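Local coordinates for C-glycoside 3-oxidase (Microbacterium trichothecenolyticum, PDB 7DVE), which uses FAD to oxidise the C3 hydroxyl of the sugar in C-glycosides such as isoorientin and mangiferin, passing the electrons to oxygen, at residues L200-H203 / P209-W212; T238-E243 / R266-A271; Q279-S284 / D289-Y294. One frame throughout, in Å; residues are numbered along the deposited sequence.

Contact 1: residues L200-H203 / P209-W212; sequences LAVH and PLVW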
ATOM      1  N   LEU A 200      11.913   6.919   1.380  1.00 49.05           N
ATOM      2  CA  LEU A 200      11.745   5.644   0.683  1.00 47.51           C
ATOM      3  C   LEU A 200      11.927   4.468   1.629  1.00 49.63           C
ATOM      4  O   LEU A 200      12.842   4.457   2.457  1.00 52.68           O
ATOM      5  CB  LEU A 200      12.741   5.495  -0.489  1.00 46.89           C
ATOM      6  CG  LEU A 200      12.615   6.343  -1.755  1.00 48.42           C
ATOM      7  CD1 LEU A 200      13.864   6.166  -2.650  1.00 42.88           C
ATOM      8  CD2 LEU A 200      11.278   6.034  -2.563  1.00 44.29           C
ATOM      9  N   ALA A 201      11.087   3.452   1.462  1.00 48.93           N
ATOM     10  CA  ALA A 201      11.188   2.224   2.251  1.00 51.87           C
ATOM     11  C   ALA A 201      12.166   1.321   1.522  1.00 51.41           C
ATOM     12  O   ALA A 201      11.783   0.483   0.704  1.00 49.50           O
ATOM     13  CB  ALA A 201       9.823   1.572   2.421  1.00 49.73           C
ATOM     14  N   VAL A 202      13.455   1.514   1.804  1.00 51.41           N
ATOM     15  CA  VAL A 202      14.528   0.890   1.038  1.00 51.73           C
ATOM     16  C   VAL A 202      15.664   0.580   2.002  1.00 53.22           C
ATOM     17  O   VAL A 202      15.815   1.244   3.029  1.00 51.37           O
ATOM     18  CB  VAL A 202      14.992   1.814  -0.119  1.00 48.98           C
ATOM     19  CG1 VAL A 202      15.909   2.931   0.403  1.00 50.64           C
ATOM     20  CG2 VAL A 202      15.720   1.036  -1.136  1.00 50.34           C
ATOM     21  N   HIS A 203      16.462  -0.438   1.673  1.00 51.33           N
ATOM     22  CA  HIS A 203      17.650  -0.763   2.456  1.00 53.42           C
ATOM     23  C   HIS A 203      18.698  -1.378   1.542  1.00 56.23           C
ATOM     24  O   HIS A 203      18.420  -1.765   0.403  1.00 56.25           O
ATOM     25  CB  HIS A 203      17.341  -1.729   3.611  1.00 52.76           C
ATOM     26  CG  HIS A 203      16.899  -3.085   3.151  1.00 53.94           C
ATOM     27  ND1 HIS A 203      15.584  -3.381   2.855  1.00 52.88           N
ATOM     28  CD2 HIS A 203      17.602  -4.214   2.896  1.00 54.14           C
ATOM     29  CE1 HIS A 203      15.493  -4.639   2.460  1.00 52.52           C
ATOM     30  NE2 HIS A 203      16.706  -5.165   2.465  1.00 55.06           N
ATOM     31  N   PRO A 209      23.730  -4.282  -2.788  1.00 66.94           N
ATOM     32  CA  PRO A 209      22.639  -3.631  -3.538  1.00 62.70           C
ATOM     33  C   PRO A 209      21.524  -3.028  -2.694  1.00 58.74           C
ATOM     34  O   PRO A 209      21.019  -3.638  -1.755  1.00 61.37           O
ATOM     35  CB  PRO A 209      22.106  -4.763  -4.427  1.00 65.59           C
ATOM     36  CG  PRO A 209      23.065  -5.989  -4.172  1.00 68.12           C
ATOM     37  CD  PRO A 209      24.276  -5.427  -3.538  1.00 66.18           C
ATOM     38  N   LEU A 210      21.134  -1.817  -3.077  1.00 60.27           N
ATOM     39  CA  LEU A 210      19.890  -1.181  -2.653  1.00 57.56           C
ATOM     40  C   LEU A 210      18.668  -1.951  -3.162  1.00 58.08           C
ATOM     41  O   LEU A 210      18.657  -2.394  -4.311  1.00 55.95           O
ATOM     42  CB  LEU A 210      19.860   0.230  -3.221  1.00 54.43           C
ATOM     43  CG  LEU A 210      19.163   1.355  -2.486  1.00 59.39           C
ATOM     44  CD1 LEU A 210      19.674   1.458  -1.064  1.00 56.23           C
ATOM     45  CD2 LEU A 210      19.384   2.660  -3.248  1.00 58.76           C
ATOM     46  N   VAL A 211      17.620  -2.056  -2.329  1.00 55.11           N
ATOM     47  CA  VAL A 211      16.407  -2.805  -2.671  1.00 54.70           C
ATOM     48  C   VAL A 211      15.243  -2.368  -1.773  1.00 51.59           C
ATOM     49  O   VAL A 211      15.439  -1.955  -0.631  1.00 50.97           O
ATOM     50  CB  VAL A 211      16.654  -4.331  -2.571  1.00 56.04           C
ATOM     51  CG1 VAL A 211      16.794  -4.760  -1.108  1.00 54.99           C
ATOM     52  CG2 VAL A 211      15.516  -5.094  -3.266  1.00 54.72           C
ATOM     53  N   TRP A 212      14.018  -2.466  -2.302  1.00 53.75           N
ATOM     54  CA  TRP A 212      12.815  -2.049  -1.570  1.00 52.38           C
ATOM     55  C   TRP A 212      12.573  -2.916  -0.331  1.00 51.43           C
ATOM     56  O   TRP A 212      12.845  -4.122  -0.318  1.00 48.42           O
ATOM     57  CB  TRP A 212      11.571  -2.111  -2.479  1.00 47.18           C
ATOM     58  CG  TRP A 212      11.722  -1.354  -3.766  1.00 48.55           C
ATOM     59  CD1 TRP A 212      11.668  -1.869  -5.033  1.00 50.48           C
ATOM     60  CD2 TRP A 212      11.973   0.053  -3.922  1.00 49.65           C
ATOM     61  NE1 TRP A 212      11.889  -0.879  -5.965  1.00 48.07           N
ATOM     62  CE2 TRP A 212      12.067   0.312  -5.312  1.00 48.67           C
ATOM     63  CE3 TRP A 212      12.135   1.119  -3.025  1.00 49.32           C
ATOM     64  CZ2 TRP A 212      12.294   1.590  -5.822  1.00 48.80           C
ATOM     65  CZ3 TRP A 212      12.367   2.388  -3.535  1.00 49.18           C
ATOM     66  CH2 TRP A 212      12.447   2.613  -4.924  1.00 48.27           C
TER
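Leu210, Val211 and Trp212 pair antiparallel with the end of the 200-203 segment but strongly twisted, the short axes running at 132°. Leu210 meets the facing strand through backbone and side chain: its CA-H points to His203 O, and its CG packs on Val202 CG2 at 3.7 Å. At Val211 the pairing is of the hydrogen-bonded type. His203 N donates to Val211 O over 2.9 Å, nearly straight at 168°. Val211 N returns a more bent bond of 2.9 Å to His203 O. His203 CG sits between its backbone N and carbonyl carbon (chi1 65°) and Val211 CG1 is placed likewise, which lays this methyl over one face of the imidazole, 3.9 Å from its centroid, as a CH-pi contact. Trp212 forms the non-hydrogen-bonded pair with Val202. Its indole brings CZ3 to 3.9 Å from Leu200 CD2, while Ala201 O approaches the ring edge near its plane. Leu200 lies beside Ala131 and Trp212 beside Thr129, two FAD-binding residues. Ser213 bonds His203 ND1, and helix 215-224 borders the same ring through Asp216 and Val217. The contact is thus a beta hairpin, whose strand 196-204 also pairs with strands 163-164 and 330-333 in a larger antiparallel sheet.

Contact 2: residues T238-E243 / R266-A271; sequences TRVLVE and RFVVVA. With FAD (flavin-adenine dinucleotide), chain C.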
ATOM      1  N   THR A 238     -11.883 -17.618   5.497  1.00 71.59           N
ATOM      2  CA  THR A 238     -13.201 -17.483   4.893  1.00 73.82           C
ATOM      3  C   THR A 238     -14.209 -16.799   5.806  1.00 76.60           C
ATOM      4  O   THR A 238     -15.237 -16.320   5.314  1.00 71.71           O
ATOM      5  CB  THR A 238     -13.748 -18.854   4.486  1.00 74.06           C
ATOM      6  OG1 THR A 238     -13.705 -19.731   5.613  1.00 81.17           O
ATOM      7  CG2 THR A 238     -12.906 -19.452   3.390  1.00 73.02           C
ATOM      8  N   ARG A 239     -13.929 -16.709   7.107  1.00 78.12           N
ATOM      9  CA  ARG A 239     -14.907 -16.178   8.045  1.00 76.85           C
ATOM     10  C   ARG A 239     -14.211 -15.688   9.310  1.00 75.67           C
ATOM     11  O   ARG A 239     -13.283 -16.330   9.808  1.00 75.48           O
ATOM     12  CB  ARG A 239     -15.945 -17.245   8.400  1.00 77.10           C
ATOM     13  CG  ARG A 239     -17.294 -16.698   8.788  1.00 82.36           C
ATOM     14  CD  ARG A 239     -18.253 -17.814   9.256  1.00 89.46           C
ATOM     15  NE  ARG A 239     -18.030 -19.072   8.548  1.00 95.11           N
ATOM     16  CZ  ARG A 239     -18.303 -20.275   9.040  1.00 98.76           C
ATOM     17  NH1 ARG A 239     -18.816 -20.429  10.251  1.00 97.79           N
ATOM     18  NH2 ARG A 239     -18.068 -21.352   8.290  1.00100.14           N
ATOM     19  N   VAL A 240     -14.678 -14.556   9.826  1.00 76.46           N
ATOM     20  CA  VAL A 240     -14.381 -14.141  11.190  1.00 77.16           C
ATOM     21  C   VAL A 240     -15.447 -14.735  12.102  1.00 81.02           C
ATOM     22  O   VAL A 240     -16.635 -14.417  11.972  1.00 79.99           O
ATOM     23  CB  VAL A 240     -14.345 -12.613  11.320  1.00 76.87           C
ATOM     24  CG1 VAL A 240     -14.120 -12.217  12.786  1.00 75.10           C
ATOM     25  CG2 VAL A 240     -13.265 -12.017  10.407  1.00 72.92           C
ATOM     26  N   LEU A 241     -15.026 -15.613  13.013  1.00 80.73           N
ATOM     27  CA  LEU A 241     -15.946 -16.200  13.977  1.00 81.51           C
ATOM     28  C   LEU A 241     -16.297 -15.163  15.030  1.00 83.90           C
ATOM     29  O   LEU A 241     -15.414 -14.663  15.740  1.00 83.33           O
ATOM     30  CB  LEU A 241     -15.325 -17.431  14.633  1.00 81.46           C
ATOM     31  CG  LEU A 241     -15.111 -18.655  13.739  1.00 83.14           C
ATOM     32  CD1 LEU A 241     -14.217 -19.678  14.424  1.00 83.02           C
ATOM     33  CD2 LEU A 241     -16.452 -19.271  13.362  1.00 80.42           C
ATOM     34  N   VAL A 242     -17.583 -14.839  15.120  1.00 84.98           N
ATOM     35  CA  VAL A 242     -18.119 -13.951  16.142  1.00 89.29           C
ATOM     36  C   VAL A 242     -18.945 -14.779  17.120  1.00 93.69           C
ATOM     37  O   VAL A 242     -19.667 -15.699  16.717  1.00 93.22           O
ATOM     38  CB  VAL A 242     -18.950 -12.821  15.501  1.00 91.28           C
ATOM     39  CG1 VAL A 242     -19.865 -13.393  14.432  1.00 91.28           C
ATOM     40  CG2 VAL A 242     -19.774 -12.080  16.562  1.00 92.71           C
ATOM     41  N   GLU A 243     -18.822 -14.465  18.410  1.00 95.98           N
ATOM     42  CA  GLU A 243     -19.480 -15.228  19.463  1.00101.71           C
ATOM     43  C   GLU A 243     -19.699 -14.335  20.676  1.00104.52           C
ATOM     44  O   GLU A 243     -18.787 -13.618  21.092  1.00102.96           O
ATOM     45  CB  GLU A 243     -18.647 -16.466  19.821  1.00103.37           C
ATOM     46  CG  GLU A 243     -18.677 -16.874  21.287  1.00108.64           C
ATOM     47  CD  GLU A 243     -17.456 -17.711  21.668  1.00112.93           C
ATOM     48  OE1 GLU A 243     -17.426 -18.911  21.312  1.00114.45           O
ATOM     49  OE2 GLU A 243     -16.509 -17.153  22.284  1.00109.87           O
ATOM     50  N   ARG A 266      -9.044 -14.171  20.909  1.00 80.98           N
ATOM     51  CA  ARG A 266      -9.665 -13.009  21.541  1.00 79.81           C
ATOM     52  C   ARG A 266      -9.504 -11.741  20.710  1.00 79.16           C
ATOM     53  O   ARG A 266     -10.246 -10.774  20.922  1.00 79.76           O
ATOM     54  CB  ARG A 266      -9.090 -12.786  22.943  1.00 79.44           C
ATOM     55  N   PHE A 267      -8.566 -11.721  19.769  1.00 77.86           N
ATOM     56  CA  PHE A 267      -8.351 -10.581  18.891  1.00 75.33           C
ATOM     57  C   PHE A 267      -8.228 -11.075  17.458  1.00 72.52           C
ATOM     58  O   PHE A 267      -7.557 -12.077  17.192  1.00 73.61           O
ATOM     59  CB  PHE A 267      -7.099  -9.790  19.291  1.00 75.29           C
ATOM     60  CG  PHE A 267      -7.167  -9.220  20.676  1.00 74.68           C
ATOM     61  CD1 PHE A 267      -6.732  -9.954  21.762  1.00 75.14           C
ATOM     62  CD2 PHE A 267      -7.683  -7.955  20.890  1.00 75.34           C
ATOM     63  CE1 PHE A 267      -6.810  -9.434  23.042  1.00 78.72           C
ATOM     64  CE2 PHE A 267      -7.767  -7.429  22.167  1.00 75.71           C
ATOM     65  CZ  PHE A 267      -7.324  -8.169  23.243  1.00 80.17           C
ATOM     66  N   VAL A 268      -8.905 -10.387  16.544  1.00 70.55           N
ATOM     67  CA  VAL A 268      -8.811 -10.674  15.118  1.00 69.12           C
ATOM     68  C   VAL A 268      -8.496  -9.374  14.401  1.00 65.93           C
ATOM     69  O   VAL A 268      -9.225  -8.389  14.548  1.00 67.14           O
ATOM     70  CB  VAL A 268     -10.094 -11.310  14.558  1.00 69.54           C
ATOM     71  CG1 VAL A 268      -9.962 -11.528  13.037  1.00 66.95           C
ATOM     72  CG2 VAL A 268     -10.358 -12.620  15.260  1.00 70.52           C
ATOM     73  N   VAL A 269      -7.394  -9.353  13.666  1.00 63.83           N
ATOM     74  CA  VAL A 269      -6.988  -8.194  12.889  1.00 62.19           C
ATOM     75  C   VAL A 269      -7.088  -8.610  11.436  1.00 60.80           C
ATOM     76  O   VAL A 269      -6.482  -9.612  11.033  1.00 62.68           O
ATOM     77  CB  VAL A 269      -5.566  -7.730  13.256  1.00 65.34           C
ATOM     78  CG1 VAL A 269      -5.195  -6.422  12.526  1.00 61.79           C
ATOM     79  CG2 VAL A 269      -5.421  -7.571  14.772  1.00 61.85           C
ATOM     80  N   VAL A 270      -7.907  -7.900  10.670  1.00 62.22           N
ATOM     81  CA  VAL A 270      -8.053  -8.167   9.244  1.00 60.61           C
ATOM     82  C   VAL A 270      -7.302  -7.069   8.506  1.00 58.08           C
ATOM     83  O   VAL A 270      -7.682  -5.896   8.554  1.00 56.17           O
ATOM     84  CB  VAL A 270      -9.523  -8.251   8.797  1.00 58.71           C
ATOM     85  CG1 VAL A 270      -9.587  -8.583   7.326  1.00 56.32           C
ATOM     86  CG2 VAL A 270     -10.276  -9.313   9.590  1.00 60.26           C
ATOM     87  N   ALA A 271      -6.219  -7.458   7.844  1.00 57.04           N
ATOM     88  CA  ALA A 271      -5.397  -6.563   7.049  1.00 56.37           C
ATOM     89  C   ALA A 271      -5.272  -7.201   5.670  1.00 56.81           C
ATOM     90  O   ALA A 271      -4.198  -7.624   5.235  1.00 57.93           O
ATOM     91  CB  ALA A 271      -4.034  -6.333   7.704  1.00 56.13           C
TER
HETATM   92  PA  FAD C 801      -1.524  -5.781   0.941  1.00 52.71           P
HETATM   93  O1A FAD C 801      -2.401  -6.073  -0.218  1.00 53.98           O
HETATM   94  O2A FAD C 801      -0.185  -5.196   0.697  1.00 51.84           O
HETATM   95  O5B FAD C 801      -1.436  -7.208   1.689  1.00 55.82           O
HETATM   96  C5B FAD C 801      -2.646  -7.873   2.063  1.00 52.77           C
HETATM   97  C4B FAD C 801      -2.418  -9.362   2.115  1.00 54.23           C
HETATM   98  O4B FAD C 801      -3.679  -9.932   2.574  1.00 55.29           O
HETATM   99  C3B FAD C 801      -2.190  -9.939   0.704  1.00 56.76           C
HETATM  100  O3B FAD C 801      -0.982 -10.725   0.729  1.00 55.53           O
HETATM  101  C2B FAD C 801      -3.423 -10.840   0.539  1.00 54.00           C
HETATM  102  O2B FAD C 801      -3.117 -12.037  -0.180  1.00 53.14           O
HETATM  103  C1B FAD C 801      -3.756 -11.215   1.969  1.00 56.53           C
HETATM  104  N9A FAD C 801      -5.177 -11.706   2.080  1.00 58.82           N
HETATM  105  C8A FAD C 801      -6.207 -11.000   1.585  1.00 57.00           C
HETATM  106  N7A FAD C 801      -7.338 -11.668   1.835  1.00 58.51           N
HETATM  107  C5A FAD C 801      -7.022 -12.794   2.479  1.00 61.01           C
HETATM  108  C6A FAD C 801      -7.789 -13.783   2.960  1.00 63.10           C
HETATM  109  N6A FAD C 801      -9.101 -13.657   2.766  1.00 63.88           N
HETATM  110  N1A FAD C 801      -7.275 -14.846   3.606  1.00 63.15           N
HETATM  111  C2A FAD C 801      -5.889 -14.905   3.772  1.00 63.43           C
HETATM  112  N3A FAD C 801      -5.103 -13.850   3.272  1.00 60.31           N
HETATM  113  C4A FAD C 801      -5.685 -12.818   2.636  1.00 60.47           C
HETATM  114  N1  FAD C 801       2.432   2.198  -1.956  1.00 46.90           N
HETATM  115  C2  FAD C 801       3.067   3.296  -1.404  1.00 48.94           C
HETATM  116  O2  FAD C 801       2.669   3.704  -0.319  1.00 47.44           O
HETATM  117  N3  FAD C 801       4.124   3.920  -2.087  1.00 49.43           N
HETATM  118  C4  FAD C 801       4.575   3.396  -3.319  1.00 46.34           C
HETATM  119  O4  FAD C 801       5.521   3.940  -3.899  1.00 44.99           O
HETATM  120  C4X FAD C 801       3.925   2.292  -3.858  1.00 47.60           C
HETATM  121  N5  FAD C 801       4.267   1.772  -5.063  1.00 48.00           N
HETATM  122  C5X FAD C 801       3.695   0.608  -5.485  1.00 47.91           C
HETATM  123  C6  FAD C 801       4.133  -0.026  -6.663  1.00 46.89           C
HETATM  124  C7  FAD C 801       3.608  -1.242  -7.087  1.00 47.81           C
HETATM  125  C7M FAD C 801       4.121  -1.918  -8.384  1.00 47.59           C
HETATM  126  C8  FAD C 801       2.608  -1.853  -6.328  1.00 47.10           C
HETATM  127  C8M FAD C 801       2.015  -3.198  -6.787  1.00 46.92           C
HETATM  128  C9  FAD C 801       2.157  -1.227  -5.158  1.00 48.01           C
HETATM  129  C9A FAD C 801       2.687   0.005  -4.731  1.00 46.91           C
HETATM  130  N10 FAD C 801       2.242   0.622  -3.613  1.00 48.35           N
HETATM  131  C10 FAD C 801       2.864   1.711  -3.157  1.00 47.89           C
HETATM  132  C1' FAD C 801       1.082   0.124  -2.821  1.00 47.91           C
HETATM  133  C2' FAD C 801       1.443  -0.727  -1.597  1.00 49.69           C
HETATM  134  O2' FAD C 801       2.019  -1.961  -2.057  1.00 49.02           O
HETATM  135  C3' FAD C 801       0.179  -0.966  -0.706  1.00 48.66           C
HETATM  136  O3' FAD C 801      -0.333   0.290  -0.240  1.00 49.14           O
HETATM  137  C4' FAD C 801       0.524  -1.776   0.545  1.00 50.60           C
HETATM  138  O4' FAD C 801       1.097  -3.018   0.165  1.00 49.37           O
HETATM  139  C5' FAD C 801      -0.755  -2.050   1.382  1.00 52.64           C
HETATM  140  O5' FAD C 801      -0.473  -2.992   2.436  1.00 52.08           O
HETATM  141  P   FAD C 801      -1.598  -3.925   3.131  1.00 53.84           P
HETATM  142  O1P FAD C 801      -0.997  -4.966   4.008  1.00 54.13           O
HETATM  143  O2P FAD C 801      -2.585  -2.981   3.697  1.00 54.87           O
HETATM  144  O3P FAD C 801      -2.293  -4.830   1.983  1.00 54.12           O
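Val240 and Val270 share one rotamer, CG1 anti to the backbone N and CG2 anti to the carbonyl carbon (chi1 176° and -178°), and this sets the CG2 methyl of each in the gap between their strands. The two side chains reach toward each other tip to tip, with Val240 CG2 and Val270 CG2 4.1 Å apart. The other methyl of Val240 serves a second neighbour: its CG1 lies 4.2 Å from Val268 CG1. Val240 therefore spans two residues on the same side of strand 267-270, one methyl to each. The backbones stay well apart, the nearest CA atoms being those of Val240 and Val268 at 7.6 Å, so the strands face each other across a layer of side chains and are not paired in a sheet. Strand 267-270 belongs to the parallel sheet of the Rossmann-type FAD-binding fold, and strand 235-243 edges a separate three-stranded antiparallel sheet. Leu280 of helix 276-283 lies against both Val240 and Val270. Just past the valines, Ala271 O comes within 3.5 Å of FAD C5B, the 5' carbon of the adenosine ribose. With 103 Å² buried, the contact between these two segments is methyl packing alone, without the directional bonds of strand pairing.

Contact 3: residues Q279-S284 / D289-Y294; sequences QLLWAS and DALGRY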
ATOM      1  N   GLN A 279     -14.618  -7.587   2.024  1.00 59.33           N
ATOM      2  CA  GLN A 279     -15.102  -8.891   1.566  1.00 62.10           C
ATOM      3  C   GLN A 279     -15.238  -9.879   2.721  1.00 64.71           C
ATOM      4  O   GLN A 279     -16.300 -10.496   2.908  1.00 65.46           O
ATOM      5  CB  GLN A 279     -14.165  -9.451   0.496  1.00 62.25           C
ATOM      6  CG  GLN A 279     -14.697 -10.681  -0.223  1.00 59.95           C
ATOM      7  CD  GLN A 279     -13.703 -11.226  -1.219  1.00 60.28           C
ATOM      8  OE1 GLN A 279     -12.489 -11.257  -0.963  1.00 60.27           O
ATOM      9  NE2 GLN A 279     -14.201 -11.640  -2.374  1.00 60.07           N
ATOM     10  N   LEU A 280     -14.160 -10.049   3.499  1.00 62.58           N
ATOM     11  CA  LEU A 280     -14.180 -11.006   4.597  1.00 63.58           C
ATOM     12  C   LEU A 280     -15.213 -10.616   5.643  1.00 64.84           C
ATOM     13  O   LEU A 280     -15.941 -11.478   6.154  1.00 66.18           O
ATOM     14  CB  LEU A 280     -12.787 -11.119   5.218  1.00 63.32           C
ATOM     15  CG  LEU A 280     -12.681 -11.891   6.531  1.00 65.94           C
ATOM     16  CD1 LEU A 280     -13.211 -13.313   6.357  1.00 68.10           C
ATOM     17  CD2 LEU A 280     -11.235 -11.895   7.020  1.00 63.67           C
ATOM     18  N   LEU A 281     -15.313  -9.316   5.959  1.00 64.10           N
ATOM     19  CA  LEU A 281     -16.294  -8.892   6.959  1.00 65.29           C
ATOM     20  C   LEU A 281     -17.721  -9.146   6.471  1.00 65.89           C
ATOM     21  O   LEU A 281     -18.568  -9.617   7.233  1.00 67.49           O
ATOM     22  CB  LEU A 281     -16.098  -7.412   7.327  1.00 64.03           C
ATOM     23  CG  LEU A 281     -14.792  -6.882   7.972  1.00 65.84           C
ATOM     24  CD1 LEU A 281     -15.049  -5.706   8.913  1.00 61.94           C
ATOM     25  CD2 LEU A 281     -13.998  -7.968   8.676  1.00 64.30           C
ATOM     26  N   TRP A 282     -17.998  -8.867   5.194  1.00 65.20           N
ATOM     27  CA  TRP A 282     -19.321  -9.156   4.628  1.00 65.97           C
ATOM     28  C   TRP A 282     -19.629 -10.647   4.690  1.00 67.28           C
ATOM     29  O   TRP A 282     -20.700 -11.054   5.152  1.00 68.34           O
ATOM     30  CB  TRP A 282     -19.405  -8.643   3.188  1.00 64.91           C
ATOM     31  CG  TRP A 282     -20.687  -9.010   2.472  1.00 69.46           C
ATOM     32  CD1 TRP A 282     -20.941 -10.153   1.766  1.00 68.34           C
ATOM     33  CD2 TRP A 282     -21.872  -8.215   2.383  1.00 70.15           C
ATOM     34  NE1 TRP A 282     -22.221 -10.127   1.262  1.00 73.49           N
ATOM     35  CE2 TRP A 282     -22.811  -8.946   1.627  1.00 72.66           C
ATOM     36  CE3 TRP A 282     -22.231  -6.957   2.875  1.00 72.09           C
ATOM     37  CZ2 TRP A 282     -24.088  -8.458   1.349  1.00 74.83           C
ATOM     38  CZ3 TRP A 282     -23.513  -6.477   2.611  1.00 73.68           C
ATOM     39  CH2 TRP A 282     -24.421  -7.224   1.858  1.00 75.61           C
ATOM     40  N   ALA A 283     -18.684 -11.480   4.246  1.00 67.59           N
ATOM     41  CA  ALA A 283     -18.862 -12.927   4.328  1.00 66.57           C
ATOM     42  C   ALA A 283     -19.108 -13.400   5.757  1.00 69.86           C
ATOM     43  O   ALA A 283     -19.786 -14.415   5.958  1.00 72.30           O
ATOM     44  CB  ALA A 283     -17.643 -13.641   3.748  1.00 67.71           C
ATOM     45  N   SER A 284     -18.580 -12.696   6.759  1.00 68.88           N
ATOM     46  CA  SER A 284     -18.768 -13.111   8.145  1.00 70.66           C
ATOM     47  C   SER A 284     -20.011 -12.506   8.796  1.00 71.44           C
ATOM     48  O   SER A 284     -20.234 -12.723   9.996  1.00 71.15           O
ATOM     49  CB  SER A 284     -17.535 -12.754   8.979  1.00 70.98           C
ATOM     50  OG  SER A 284     -16.349 -13.047   8.267  1.00 72.22           O
ATOM     51  N   ASP A 289     -22.999  -0.087   8.087  1.00 71.54           N
ATOM     52  CA  ASP A 289     -23.413   0.634   6.890  1.00 68.75           C
ATOM     53  C   ASP A 289     -22.254   1.180   6.077  1.00 68.38           C
ATOM     54  O   ASP A 289     -22.354   1.250   4.849  1.00 65.07           O
ATOM     55  CB  ASP A 289     -24.328   1.796   7.240  1.00 71.60           C
ATOM     56  CG  ASP A 289     -25.131   2.238   6.040  1.00 73.37           C
ATOM     57  OD1 ASP A 289     -26.048   1.474   5.655  1.00 76.29           O
ATOM     58  OD2 ASP A 289     -24.827   3.304   5.460  1.00 71.95           O
ATOM     59  N   ALA A 290     -21.161   1.605   6.734  1.00 69.20           N
ATOM     60  CA  ALA A 290     -20.034   2.190   6.005  1.00 65.83           C
ATOM     61  C   ALA A 290     -19.178   1.153   5.306  1.00 59.62           C
ATOM     62  O   ALA A 290     -18.317   1.535   4.516  1.00 58.77           O
ATOM     63  CB  ALA A 290     -19.150   3.031   6.941  1.00 63.26           C
ATOM     64  N   LEU A 291     -19.385  -0.135   5.579  1.00 62.13           N
ATOM     65  CA  LEU A 291     -18.506  -1.180   5.058  1.00 62.46           C
ATOM     66  C   LEU A 291     -18.439  -1.135   3.532  1.00 61.64           C
ATOM     67  O   LEU A 291     -19.466  -1.170   2.850  1.00 62.96           O
ATOM     68  CB  LEU A 291     -19.003  -2.553   5.520  1.00 63.74           C
ATOM     69  CG  LEU A 291     -18.147  -3.725   5.045  1.00 64.24           C
ATOM     70  CD1 LEU A 291     -16.920  -3.878   5.941  1.00 61.84           C
ATOM     71  CD2 LEU A 291     -18.946  -5.009   4.984  1.00 62.22           C
ATOM     72  N   GLY A 292     -17.232  -1.054   2.994  1.00 60.63           N
ATOM     73  CA  GLY A 292     -17.036  -0.969   1.564  1.00 58.12           C
ATOM     74  C   GLY A 292     -17.314   0.381   0.948  1.00 57.23           C
ATOM     75  O   GLY A 292     -16.851   0.634  -0.161  1.00 57.11           O
ATOM     76  N   ARG A 293     -18.037   1.262   1.637  1.00 55.87           N
ATOM     77  CA  ARG A 293     -18.395   2.569   1.112  1.00 58.69           C
ATOM     78  C   ARG A 293     -17.256   3.574   1.301  1.00 60.55           C
ATOM     79  O   ARG A 293     -16.307   3.341   2.052  1.00 61.38           O
ATOM     80  CB  ARG A 293     -19.664   3.072   1.803  1.00 63.06           C
ATOM     81  CG  ARG A 293     -20.935   2.350   1.398  1.00 60.53           C
ATOM     82  CD  ARG A 293     -22.163   2.974   2.057  1.00 66.90           C
ATOM     83  NE  ARG A 293     -23.394   2.363   1.572  1.00 65.36           N
ATOM     84  CZ  ARG A 293     -23.972   2.691   0.426  1.00 67.02           C
ATOM     85  NH1 ARG A 293     -23.454   3.613  -0.370  1.00 65.25           N
ATOM     86  NH2 ARG A 293     -25.100   2.081   0.072  1.00 69.38           N
ATOM     87  N   TYR A 294     -17.368   4.717   0.611  1.00 61.54           N
ATOM     88  CA  TYR A 294     -16.409   5.828   0.654  1.00 61.93           C
ATOM     89  C   TYR A 294     -15.074   5.428   0.036  1.00 60.63           C
ATOM     90  O   TYR A 294     -14.047   6.071   0.276  1.00 58.93           O
ATOM     91  CB  TYR A 294     -16.245   6.397   2.090  1.00 58.75           C
ATOM     92  CG  TYR A 294     -17.588   6.624   2.777  1.00 62.92           C
ATOM     93  CD1 TYR A 294     -18.426   7.681   2.408  1.00 65.15           C
ATOM     94  CD2 TYR A 294     -18.055   5.736   3.738  1.00 61.45           C
ATOM     95  CE1 TYR A 294     -19.690   7.849   2.996  1.00 69.13           C
ATOM     96  CE2 TYR A 294     -19.299   5.891   4.318  1.00 65.21           C
ATOM     97  CZ  TYR A 294     -20.120   6.945   3.947  1.00 69.11           C
ATOM     98  OH  TYR A 294     -21.357   7.076   4.550  1.00 73.19           O
TER
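The last turn of helix 276-283 faces an irregular loop whose type II turn runs from Ala290 to Arg293, closed by a 2.9 Å bond from Arg293 N to Ala290 O; the nearest CA atoms, of Trp282 and Leu291, stand 8.0 Å apart. Gly292 holds the positive phi of 77° that this turn needs, and Leu291 before it points at the helix. Its CG is anti to the backbone N (chi1 -179°), which extends the forked end across the gap so that each methyl finds a separate residue. CD1 rests 3.9 Å from Leu281 CB and also touches the CD1 of that leucine, the two side chains crossing at a slant. CD2 turns to Trp282, 4.1 Å from its CB, and lies at the indole edge near the ring plane, not over a face. The leucine thus fits against two successive helix residues in a contact of apolar side chains, with CD2 also lying near Trp282 N. At the helix end, Ser284 OG folds back on Leu280 O over 2.7 Å, and Ser284 N reaches the same oxygen from the opposite face of the carbonyl plane. The Trp282 ring meets that of Phe385, planes at about 35°, and makes a cation-pi contact with Arg287. Leu280 leans on Val237 and Val240 of strand 235-243, Ser284 OG also bonds Val240 N, and a backbone bond ties Gly292 to Val383 of strand 382-386.

Contact 2 has only buried touching residues; contacts 1 and 3 are mainly buried but carry partly exposed members, His203 and Pro209 in the first and Trp282 in the third. Only contact 1 is held by backbone hydrogen bonds, as befits neighbouring strands of a hairpin; contacts 2 and 3 are apolar, joining respectively two sheets and a helix with a loop. Contacts 2 and 3 adjoin, their centres about 13 Å apart, and strand 267-270 runs on to helix 276-283. Contact 1 lies about 33 Å from contact 2 between centres. Its Leu200 side chain stays about 6 Å from FAD, whereas Ala271, at the end of segment 266-271, reaches the adenosine ribose.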